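Local atomic coordinates of short-chain dehydrogenase/reductase SDR (Vibrio parahaemolyticus, PDB entry 3GUY), a protein that probably catalyses the NAD(P)(H)-dependent oxidation or reduction of an alcohol or carbonyl substrate. Residues Leu56-Phe66 and Asn109-Tyr118; Leu99-Ile108 and Thr142-Leu153. The protein carries 2 engineered substitutions. All blocks are in the same frame, centred on the assembly; numbering follows the deposited sequence.

Contact 1 of 2, residues Leu56-Phe66 and Asn109-Tyr118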
loop_
_atom_site.group_PDB
_atom_site.type_symbol
_atom_site.label_atom_id
_atom_site.label_comp_id
_atom_site.label_asym_id
_atom_site.label_seq_id
_atom_site.Cartn_x
_atom_site.Cartn_y
_atom_site.Cartn_z
ATOM N N LEU D 56 -14.373 12.408 -22.937
ATOM C CA LEU D 56 -13.007 12.552 -22.443
ATOM C C LEU D 56 -12.091 11.374 -22.857
ATOM O O LEU D 56 -10.873 11.468 -22.742
ATOM C CB LEU D 56 -13.024 12.698 -20.919
ATOM C CG LEU D 56 -13.819 13.925 -20.426
ATOM C CD1 LEU D 56 -13.903 13.947 -18.911
ATOM C CD2 LEU D 56 -13.239 15.234 -20.951
ATOM N N ALA D 57 -12.681 10.288 -23.343
ATOM C CA ALA D 57 -11.895 9.141 -23.850
ATOM C C ALA D 57 -11.229 9.467 -25.178
ATOM O O ALA D 57 -10.417 8.723 -25.652
ATOM C CB ALA D 57 -12.780 7.867 -23.966
ATOM N N SER D 58 -11.564 10.620 -25.746
ATOM C CA SER D 58 -11.004 11.116 -26.982
ATOM C C SER D 58 -9.972 12.162 -26.683
ATOM O O SER D 58 -10.287 13.220 -26.144
ATOM C CB SER D 58 -12.158 11.732 -27.799
ATOM O OG SER D 58 -11.671 12.360 -28.948
ATOM N N HIS D 59 -8.723 11.920 -27.053
ATOM C CA HIS D 59 -7.713 12.915 -26.771
ATOM C C HIS D 59 -7.937 14.196 -27.590
ATOM O O HIS D 59 -7.627 15.299 -27.108
ATOM C CB HIS D 59 -6.288 12.371 -26.890
ATOM C CG HIS D 59 -5.836 12.107 -28.285
ATOM N ND1 HIS D 59 -5.230 13.069 -29.062
ATOM C CD2 HIS D 59 -5.867 10.977 -29.035
ATOM C CE1 HIS D 59 -4.914 12.548 -30.237
ATOM N NE2 HIS D 59 -5.288 11.280 -30.245
ATOM N N GLN D 60 -8.532 14.067 -28.776
ATOM C CA GLN D 60 -8.870 15.254 -29.606
ATOM C C GLN D 60 -9.951 16.118 -28.922
ATOM O O GLN D 60 -9.847 17.348 -28.868
ATOM C CB GLN D 60 -9.320 14.833 -31.008
ATOM C CG GLN D 60 -8.246 14.045 -31.800
ATOM C CD GLN D 60 -8.268 12.517 -31.601
ATOM O OE1 GLN D 60 -8.719 11.985 -30.570
ATOM N NE2 GLN D 60 -7.754 11.800 -32.607
ATOM N N GLU D 61 -10.984 15.478 -28.391
ATOM C CA GLU D 61 -12.031 16.241 -27.737
ATOM C C GLU D 61 -11.512 16.936 -26.454
ATOM O O GLU D 61 -11.915 18.076 -26.157
ATOM C CB GLU D 61 -13.284 15.390 -27.489
ATOM C CG GLU D 61 -14.009 14.981 -28.798
ATOM C CD GLU D 61 -15.445 14.446 -28.594
ATOM O OE1 GLU D 61 -16.162 14.868 -27.649
ATOM O OE2 GLU D 61 -15.875 13.608 -29.422
ATOM N N VAL D 62 -10.598 16.292 -25.730
ATOM C CA VAL D 62 -10.016 16.884 -24.516
ATOM C C VAL D 62 -9.089 18.077 -24.841
ATOM O O VAL D 62 -9.085 19.092 -24.144
ATOM C CB VAL D 62 -9.295 15.806 -23.667
ATOM C CG1 VAL D 62 -8.461 16.420 -22.578
ATOM C CG2 VAL D 62 -10.343 14.849 -23.095
ATOM N N GLU D 63 -8.333 17.955 -25.918
ATOM C CA GLU D 63 -7.466 19.026 -26.377
ATOM C C GLU D 63 -8.327 20.234 -26.802
ATOM O O GLU D 63 -8.004 21.356 -26.469
ATOM C CB GLU D 63 -6.543 18.480 -27.486
ATOM C CG GLU D 63 -5.811 19.474 -28.381
ATOM C CD GLU D 63 -5.742 18.914 -29.813
ATOM O OE1 GLU D 63 -4.943 17.974 -30.044
ATOM O OE2 GLU D 63 -6.535 19.367 -30.677
ATOM N N GLN D 64 -9.451 19.995 -27.471
ATOM C CA GLN D 64 -10.370 21.101 -27.837
ATOM C C GLN D 64 -11.084 21.722 -26.642
ATOM O O GLN D 64 -11.413 22.905 -26.666
ATOM C CB GLN D 64 -11.440 20.627 -28.795
ATOM C CG GLN D 64 -10.921 20.306 -30.193
ATOM C CD GLN D 64 -11.763 19.246 -30.865
ATOM O OE1 GLN D 64 -12.987 19.183 -30.668
ATOM N NE2 GLN D 64 -11.104 18.375 -31.642
ATOM N N LEU D 65 -11.361 20.911 -25.618
ATOM C CA LEU D 65 -12.033 21.397 -24.420
ATOM C C LEU D 65 -11.197 22.529 -23.837
ATOM O O LEU D 65 -11.702 23.604 -23.612
ATOM C CB LEU D 65 -12.292 20.251 -23.386
ATOM C CG LEU D 65 -12.696 20.582 -21.921
ATOM C CD1 LEU D 65 -14.110 21.202 -21.777
ATOM C CD2 LEU D 65 -12.588 19.317 -21.039
ATOM N N PHE D 66 -9.910 22.307 -23.645
ATOM C CA PHE D 66 -9.095 23.305 -22.993
ATOM C C PHE D 66 -8.683 24.453 -23.900
ATOM O O PHE D 66 -8.472 25.561 -23.409
ATOM C CB PHE D 66 -7.903 22.671 -22.300
ATOM C CG PHE D 66 -8.309 21.871 -21.107
ATOM C CD1 PHE D 66 -8.658 22.500 -19.931
ATOM C CD2 PHE D 66 -8.448 20.501 -21.194
ATOM C CE1 PHE D 66 -9.091 21.762 -18.846
ATOM C CE2 PHE D 66 -8.870 19.766 -20.111
ATOM C CZ PHE D 66 -9.198 20.402 -18.944
ATOM N N ASN D 109 -6.102 11.428 -20.368
ATOM C CA ASN D 109 -6.277 12.528 -21.357
ATOM C C ASN D 109 -6.445 13.872 -20.668
ATOM O O ASN D 109 -5.766 14.817 -21.018
ATOM C CB ASN D 109 -7.484 12.283 -22.227
ATOM C CG ASN D 109 -7.254 11.212 -23.238
ATOM O OD1 ASN D 109 -6.140 10.985 -23.675
ATOM N ND2 ASN D 109 -8.314 10.537 -23.616
ATOM N N VAL D 110 -7.294 13.938 -19.651
ATOM C CA VAL D 110 -7.418 15.195 -18.871
ATOM C C VAL D 110 -6.166 15.595 -18.147
ATOM O O VAL D 110 -5.711 16.725 -18.314
ATOM C CB VAL D 110 -8.550 15.182 -17.892
ATOM C CG1 VAL D 110 -8.433 16.403 -16.936
ATOM C CG2 VAL D 110 -9.848 15.202 -18.623
ATOM N N LEU D 111 -5.580 14.710 -17.342
ATOM C CA LEU D 111 -4.328 15.055 -16.662
ATOM C C LEU D 111 -3.152 15.384 -17.598
ATOM O O LEU D 111 -2.321 16.276 -17.305
ATOM C CB LEU D 111 -3.890 13.948 -15.660
ATOM C CG LEU D 111 -2.690 14.298 -14.788
ATOM C CD1 LEU D 111 -3.029 15.616 -13.970
ATOM C CD2 LEU D 111 -2.274 13.102 -13.846
ATOM N N ARG D 112 -3.023 14.654 -18.691
ATOM C CA ARG D 112 -1.947 14.942 -19.620
ATOM C C ARG D 112 -2.119 16.352 -20.238
ATOM O O ARG D 112 -1.143 17.083 -20.415
ATOM C CB ARG D 112 -1.912 13.904 -20.729
ATOM C CG ARG D 112 -0.951 14.202 -21.836
ATOM C CD ARG D 112 -0.913 13.064 -22.836
ATOM N NE ARG D 112 -0.065 13.459 -23.963
ATOM C CZ ARG D 112 -0.478 14.183 -25.001
ATOM N NH1 ARG D 112 -1.758 14.530 -25.142
ATOM N NH2 ARG D 112 0.395 14.493 -25.947
ATOM N N GLU D 113 -3.351 16.683 -20.602
ATOM C CA GLU D 113 -3.621 17.981 -21.206
ATOM C C GLU D 113 -3.381 19.112 -20.195
ATOM O O GLU D 113 -2.779 20.169 -20.542
ATOM C CB GLU D 113 -5.026 18.011 -21.751
ATOM C CG GLU D 113 -5.284 19.197 -22.682
ATOM C CD GLU D 113 -4.530 19.092 -24.006
ATOM O OE1 GLU D 113 -4.195 17.956 -24.433
ATOM O OE2 GLU D 113 -4.298 20.148 -24.635
ATOM N N LEU D 114 -3.783 18.877 -18.936
ATOM C CA LEU D 114 -3.458 19.808 -17.851
ATOM C C LEU D 114 -1.967 20.032 -17.646
ATOM O O LEU D 114 -1.534 21.199 -17.484
ATOM C CB LEU D 114 -4.161 19.412 -16.537
ATOM C CG LEU D 114 -5.683 19.460 -16.623
ATOM C CD1 LEU D 114 -6.272 18.908 -15.296
ATOM C CD2 LEU D 114 -6.198 20.904 -16.944
ATOM N N VAL D 115 -1.156 18.963 -17.691
ATOM C CA VAL D 115 0.279 19.104 -17.450
ATOM C C VAL D 115 0.977 19.766 -18.622
ATOM O O VAL D 115 1.901 20.549 -18.440
ATOM C CB VAL D 115 0.959 17.753 -17.120
ATOM C CG1 VAL D 115 2.433 17.911 -16.956
ATOM C CG2 VAL D 115 0.358 17.152 -15.798
ATOM N N LYS D 116 0.534 19.425 -19.817
ATOM C CA LYS D 116 1.017 20.027 -21.071
ATOM C C LYS D 116 0.841 21.551 -21.011
ATOM O O LYS D 116 1.792 22.275 -21.221
ATOM C CB LYS D 116 0.239 19.451 -22.273
ATOM C CG LYS D 116 0.922 19.662 -23.612
ATOM C CD LYS D 116 0.255 18.840 -24.744
ATOM C CE LYS D 116 1.109 18.827 -26.014
ATOM N NZ LYS D 116 2.119 17.711 -25.931
ATOM N N ARG D 117 -0.351 22.004 -20.659
ATOM C CA ARG D 117 -0.718 23.425 -20.792
ATOM C C ARG D 117 -0.393 24.251 -19.545
ATOM O O ARG D 117 0.001 25.428 -19.665
ATOM C CB ARG D 117 -2.203 23.566 -21.102
ATOM C CG ARG D 117 -2.615 23.123 -22.483
ATOM C CD ARG D 117 -4.138 23.164 -22.583
ATOM N NE ARG D 117 -4.607 22.743 -23.895
ATOM C CZ ARG D 117 -4.873 23.537 -24.937
ATOM N NH1 ARG D 117 -4.750 24.853 -24.842
ATOM N NH2 ARG D 117 -5.299 23.000 -26.079
ATOM N N TYR D 118 -0.526 23.660 -18.360
ATOM C CA TYR D 118 -0.576 24.453 -17.125
ATOM C C TYR D 118 0.361 24.007 -16.029
ATOM O O TYR D 118 0.165 24.378 -14.881
ATOM C CB TYR D 118 -1.995 24.447 -16.550
ATOM C CG TYR D 118 -3.079 24.732 -17.543
ATOM C CD1 TYR D 118 -2.992 25.821 -18.431
ATOM C CD2 TYR D 118 -4.220 23.931 -17.582
ATOM C CE1 TYR D 118 -4.015 26.074 -19.340
ATOM C CE2 TYR D 118 -5.217 24.157 -18.477
ATOM C CZ TYR D 118 -5.128 25.232 -19.357
ATOM O OH TYR D 118 -6.162 25.417 -20.226
#
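Within the helical layer on one face of the Rossmann sheet, the turn at Leu56 meets helix 109-118 through Asn109, whose ND2 donates to Leu56 O at 2.9 Å. This bond is nearly straight (168°), and the acceptor lies close to the amide plane. With CG anti to its carbonyl carbon, Asn109 also brings OD1 to within 3.5 Å of His59 CB.

Helix 59-66 follows strand 51-53 and helix 109-118 is the end of the long helix after strand 75-78, so both belong to crossovers of the Rossmann fold; their axes come within 9.5 Å at -43°. Ser58 caps the shorter one, its OG accepting from Glu61 N. Between the helices, Val62 CG1 rests 3.9 Å from Glu113 CB.

Phe66 is a knob in a hole formed by Glu113, Leu114, Arg117 and Tyr118. Its far end meets Leu114 CD2, 3.6 Å from Phe66 CE1, while the ring slides past Glu113, planes 15° apart. One wall is held by a salt bridge from Arg117 NE to the anti lone pair of Glu113 OE2 (2.7 Å); Arg117 also pairs with Glu67, and Phe66 CB lies over one guanidinium face, 3.7 Å from Arg117 NE.

Contact 2 of 2, residues Leu99-Ile108 and Thr142-Leu153; sequences LIENNLSSAI and TYCAVKWAVKGL
Asn103 and Lys147 join two helices that run side by side, their axes 8.7 Å apart and 1° from parallel, in the catalytic region of the short-chain dehydrogenase fold. Tyr143-Cys144-Ala145-Val146-Lys147 matches the family's Tyr-x-x-x-Lys motif, so Tyr143 and Lys147 are probably catalytic. Asn103, in the widened turn of the preceding helix, and Ser130, which touches Tyr143, probably complete the Asn-Ser-Tyr-Lys tetrad, as in relatives.

Among the polar contacts, Lys147 NZ donates to Asn103 OD1 at 3.0 Å, tilted 23° from the carbonyl plane. Lys147 CG, anti to its carbonyl carbon (chi1 -63°), lies 4.0 Å above the centre of one Tyr143 ring face; a bend at chi2 turns the chain back to Asn103. The amide is itself gripped: ND2 donates to a lone pair of Leu99 O at 2.8 Å and also to Ser82 O, which should fix its rotation. In the pi-type turn at 100-105, Ile100 O accepts from both Leu104 N and Ser105 N.

Apolar packing fills the rest of the buried interface. Val146 wedges between Ile100 and Asn103, its CG2 3.7 Å from Asn103 CB. Leu104 puts CD1 3.6 Å from Ala149 CB. At the start of the pair, Leu99 reaches both Thr142, whose OG1 is hydrogen-bonded to Gln91 OE1, and the edge of Tyr143, where Leu99 CD1 lies 4.3 Å from Tyr143 CD1.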
loop_
_atom_site.group_PDB
_atom_site.type_symbol
_atom_site.label_atom_id
_atom_site.label_comp_id
_atom_site.label_asym_id
_atom_site.label_seq_id
_atom_site.Cartn_x
_atom_site.Cartn_y
_atom_site.Cartn_z
ATOM N N LEU D 99 -15.459 0.644 -19.287
ATOM C CA LEU D 99 -14.947 1.024 -17.970
ATOM C C LEU D 99 -13.548 1.660 -18.076
ATOM O O LEU D 99 -13.257 2.667 -17.405
ATOM C CB LEU D 99 -14.896 -0.196 -17.052
ATOM C CG LEU D 99 -14.816 -0.013 -15.551
ATOM C CD1 LEU D 99 -15.995 0.828 -15.043
ATOM C CD2 LEU D 99 -14.747 -1.444 -14.919
ATOM N N ILE D 100 -12.689 1.048 -18.899
ATOM C CA ILE D 100 -11.335 1.525 -19.123
ATOM C C ILE D 100 -11.359 2.914 -19.750
ATOM O O ILE D 100 -10.675 3.840 -19.298
ATOM C CB ILE D 100 -10.497 0.549 -20.030
ATOM C CG1 ILE D 100 -10.180 -0.767 -19.284
ATOM C CG2 ILE D 100 -9.167 1.210 -20.395
ATOM C CD1 ILE D 100 -9.641 -1.888 -20.130
ATOM N N GLU D 101 -12.183 3.067 -20.785
ATOM C CA GLU D 101 -12.334 4.362 -21.462
ATOM C C GLU D 101 -12.840 5.462 -20.539
ATOM O O GLU D 101 -12.232 6.539 -20.464
ATOM C CB GLU D 101 -13.277 4.220 -22.657
ATOM C CG GLU D 101 -12.706 3.359 -23.777
ATOM C CD GLU D 101 -13.776 2.890 -24.788
ATOM O OE1 GLU D 101 -15.002 3.164 -24.609
ATOM O OE2 GLU D 101 -13.388 2.226 -25.776
ATOM N N ASN D 102 -13.929 5.197 -19.830
ATOM C CA ASN D 102 -14.573 6.213 -18.979
ATOM C C ASN D 102 -13.769 6.603 -17.731
ATOM O O ASN D 102 -13.978 7.702 -17.184
ATOM C CB ASN D 102 -15.930 5.768 -18.474
ATOM C CG ASN D 102 -16.972 5.562 -19.559
ATOM O OD1 ASN D 102 -16.782 5.927 -20.722
ATOM N ND2 ASN D 102 -18.088 4.893 -19.171
ATOM N N ASN D 103 -12.914 5.698 -17.218
ATOM C CA ASN D 103 -12.154 5.957 -15.981
ATOM C C ASN D 103 -10.675 6.236 -16.229
ATOM O O ASN D 103 -10.134 7.279 -15.824
ATOM C CB ASN D 103 -12.298 4.795 -15.001
ATOM C CG ASN D 103 -13.727 4.637 -14.493
ATOM O OD1 ASN D 103 -14.140 5.320 -13.545
ATOM N ND2 ASN D 103 -14.485 3.722 -15.105
ATOM N N LEU D 104 -10.014 5.326 -16.927
ATOM C CA LEU D 104 -8.572 5.431 -17.095
ATOM C C LEU D 104 -8.209 6.350 -18.266
ATOM O O LEU D 104 -7.365 7.223 -18.130
ATOM C CB LEU D 104 -7.932 4.028 -17.273
ATOM C CG LEU D 104 -6.394 3.990 -17.454
ATOM C CD1 LEU D 104 -5.679 4.812 -16.367
ATOM C CD2 LEU D 104 -5.881 2.467 -17.529
ATOM N N SER D 105 -8.811 6.129 -19.422
ATOM C CA SER D 105 -8.469 6.933 -20.590
ATOM C C SER D 105 -8.823 8.399 -20.295
ATOM O O SER D 105 -8.034 9.316 -20.571
ATOM C CB SER D 105 -9.216 6.436 -21.830
ATOM O OG SER D 105 -8.749 5.147 -22.172
ATOM N N SER D 106 -9.995 8.597 -19.706
ATOM C CA SER D 106 -10.509 9.943 -19.453
ATOM C C SER D 106 -9.566 10.662 -18.516
ATOM O O SER D 106 -9.200 11.803 -18.772
ATOM C CB SER D 106 -11.925 9.904 -18.896
ATOM O OG SER D 106 -11.982 9.516 -17.515
ATOM N N ALA D 107 -9.133 9.958 -17.458
ATOM C CA ALA D 107 -8.186 10.474 -16.505
ATOM C C ALA D 107 -6.831 10.801 -17.130
ATOM O O ALA D 107 -6.295 11.851 -16.850
ATOM C CB ALA D 107 -8.006 9.524 -15.294
ATOM N N ILE D 108 -6.303 9.930 -17.982
ATOM C CA ILE D 108 -4.987 10.149 -18.612
ATOM C C ILE D 108 -5.053 11.369 -19.566
ATOM O O ILE D 108 -4.181 12.220 -19.566
ATOM C CB ILE D 108 -4.526 8.899 -19.435
ATOM C CG1 ILE D 108 -4.053 7.777 -18.517
ATOM C CG2 ILE D 108 -3.386 9.290 -20.367
ATOM C CD1 ILE D 108 -3.901 6.408 -19.267
ATOM N N THR D 142 -12.172 -5.281 -12.146
ATOM C CA THR D 142 -11.835 -4.318 -13.223
ATOM C C THR D 142 -12.062 -2.863 -12.810
ATOM O O THR D 142 -11.405 -1.945 -13.330
ATOM C CB THR D 142 -12.654 -4.604 -14.480
ATOM O OG1 THR D 142 -14.056 -4.672 -14.112
ATOM C CG2 THR D 142 -12.180 -5.942 -15.125
ATOM N N TYR D 143 -13.016 -2.651 -11.906
ATOM C CA TYR D 143 -13.222 -1.332 -11.277
ATOM C C TYR D 143 -12.031 -0.950 -10.443
ATOM O O TYR D 143 -11.486 0.122 -10.640
ATOM C CB TYR D 143 -14.456 -1.289 -10.408
ATOM C CG TYR D 143 -14.805 0.097 -9.921
ATOM C CD1 TYR D 143 -15.178 1.109 -10.818
ATOM C CD2 TYR D 143 -14.757 0.398 -8.579
ATOM C CE1 TYR D 143 -15.484 2.389 -10.377
ATOM C CE2 TYR D 143 -15.113 1.659 -8.124
ATOM C CZ TYR D 143 -15.469 2.656 -9.036
ATOM O OH TYR D 143 -15.788 3.918 -8.603
ATOM N N CYS D 144 -11.581 -1.866 -9.582
ATOM C CA CYS D 144 -10.371 -1.642 -8.843
ATOM C C CYS D 144 -9.233 -1.435 -9.819
ATOM O O CYS D 144 -8.398 -0.525 -9.648
ATOM C CB CYS D 144 -10.045 -2.817 -7.893
ATOM S SG CYS D 144 -11.139 -2.965 -6.477
ATOM N N ALA D 145 -9.176 -2.257 -10.859
ATOM C CA ALA D 145 -8.071 -2.129 -11.805
ATOM C C ALA D 145 -7.924 -0.708 -12.327
ATOM O O ALA D 145 -6.816 -0.121 -12.239
ATOM C CB ALA D 145 -8.222 -3.113 -12.951
ATOM N N VAL D 146 -9.020 -0.146 -12.842
ATOM C CA VAL D 146 -9.001 1.241 -13.426
ATOM C C VAL D 146 -8.769 2.372 -12.362
ATOM O O VAL D 146 -8.092 3.373 -12.627
ATOM C CB VAL D 146 -10.236 1.517 -14.321
ATOM C CG1 VAL D 146 -10.301 0.515 -15.511
ATOM C CG2 VAL D 146 -11.613 1.478 -13.530
ATOM N N LYS D 147 -9.265 2.171 -11.152
ATOM C CA LYS D 147 -9.061 3.114 -10.054
ATOM C C LYS D 147 -7.676 3.034 -9.477
ATOM O O LYS D 147 -7.066 4.074 -9.193
ATOM C CB LYS D 147 -10.099 2.944 -8.975
ATOM C CG LYS D 147 -11.511 3.252 -9.513
ATOM C CD LYS D 147 -11.608 4.699 -9.978
ATOM C CE LYS D 147 -13.054 5.113 -10.297
ATOM N NZ LYS D 147 -13.108 6.439 -10.951
ATOM N N TRP D 148 -7.139 1.827 -9.331
ATOM C CA TRP D 148 -5.732 1.700 -8.996
ATOM C C TRP D 148 -4.832 2.316 -10.089
ATOM O O TRP D 148 -3.763 2.895 -9.780
ATOM C CB TRP D 148 -5.339 0.218 -8.858
ATOM C CG TRP D 148 -5.749 -0.456 -7.565
ATOM C CD1 TRP D 148 -7.014 -0.474 -6.987
ATOM C CD2 TRP D 148 -4.928 -1.269 -6.737
ATOM N NE1 TRP D 148 -6.999 -1.238 -5.857
ATOM C CE2 TRP D 148 -5.738 -1.733 -5.667
ATOM C CE3 TRP D 148 -3.579 -1.650 -6.776
ATOM C CZ2 TRP D 148 -5.232 -2.541 -4.637
ATOM C CZ3 TRP D 148 -3.084 -2.468 -5.765
ATOM C CH2 TRP D 148 -3.907 -2.897 -4.692
ATOM N N ALA D 149 -5.226 2.115 -11.354
ATOM C CA ALA D 149 -4.493 2.695 -12.488
ATOM C C ALA D 149 -4.398 4.247 -12.369
ATOM O O ALA D 149 -3.325 4.831 -12.431
ATOM C CB ALA D 149 -5.137 2.278 -13.821
ATOM N N VAL D 150 -5.529 4.873 -12.132
ATOM C CA VAL D 150 -5.535 6.313 -11.897
ATOM C C VAL D 150 -4.619 6.744 -10.737
ATOM O O VAL D 150 -3.906 7.695 -10.876
ATOM C CB VAL D 150 -6.946 6.931 -11.809
ATOM C CG1 VAL D 150 -6.856 8.490 -11.544
ATOM C CG2 VAL D 150 -7.768 6.637 -13.076
ATOM N N LYS D 151 -4.625 6.042 -9.610
ATOM C CA LYS D 151 -3.739 6.365 -8.501
ATOM C C LYS D 151 -2.242 6.227 -8.817
ATOM O O LYS D 151 -1.457 7.028 -8.392
ATOM C CB LYS D 151 -4.067 5.518 -7.296
ATOM C CG LYS D 151 -3.343 5.946 -6.082
ATOM C CD LYS D 151 -3.776 5.102 -4.909
ATOM C CE LYS D 151 -2.688 4.899 -3.939
ATOM N NZ LYS D 151 -2.914 5.782 -2.892
ATOM N N GLY D 152 -1.874 5.212 -9.583
ATOM C CA GLY D 152 -0.506 5.063 -9.998
ATOM C C GLY D 152 -0.103 6.195 -10.926
ATOM O O GLY D 152 1.007 6.698 -10.814
ATOM N N LEU D 153 -1.006 6.568 -11.815
ATOM C CA LEU D 153 -0.813 7.731 -12.697
ATOM C C LEU D 153 -0.577 8.982 -11.874
ATOM O O LEU D 153 0.494 9.623 -11.994
ATOM C CB LEU D 153 -2.016 7.919 -13.583
ATOM C CG LEU D 153 -2.000 9.062 -14.581
ATOM C CD1 LEU D 153 -1.180 8.645 -15.849
ATOM C CD2 LEU D 153 -3.426 9.413 -14.927
#

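In the fold
Contacts 1 and 2 share the long helix 93-118, flanked by the other two helices in one layer against the sheet: residues 99-108 pack on helix 141-160 and 109-118 on helix 59-67, though Leu111 and Val115 also reach helix 141-160. The contact centres are about 16 Å apart, yet the interfaces adjoin: Leu56 CB lies 3.6 Å from Ser106 CB, and Leu111 CD2 is 4.0 Å from Leu153 CD2. The probable catalytic residues Asn103, Tyr143 and Lys147 all belong to contact 2, whereas contact 1 continues the layer toward strand 51-53. Both meet the second subunit: Ala149 packs on Ala149 of that subunit, and Lys116 NZ is hydrogen-bonded to Gln89 O of that subunit.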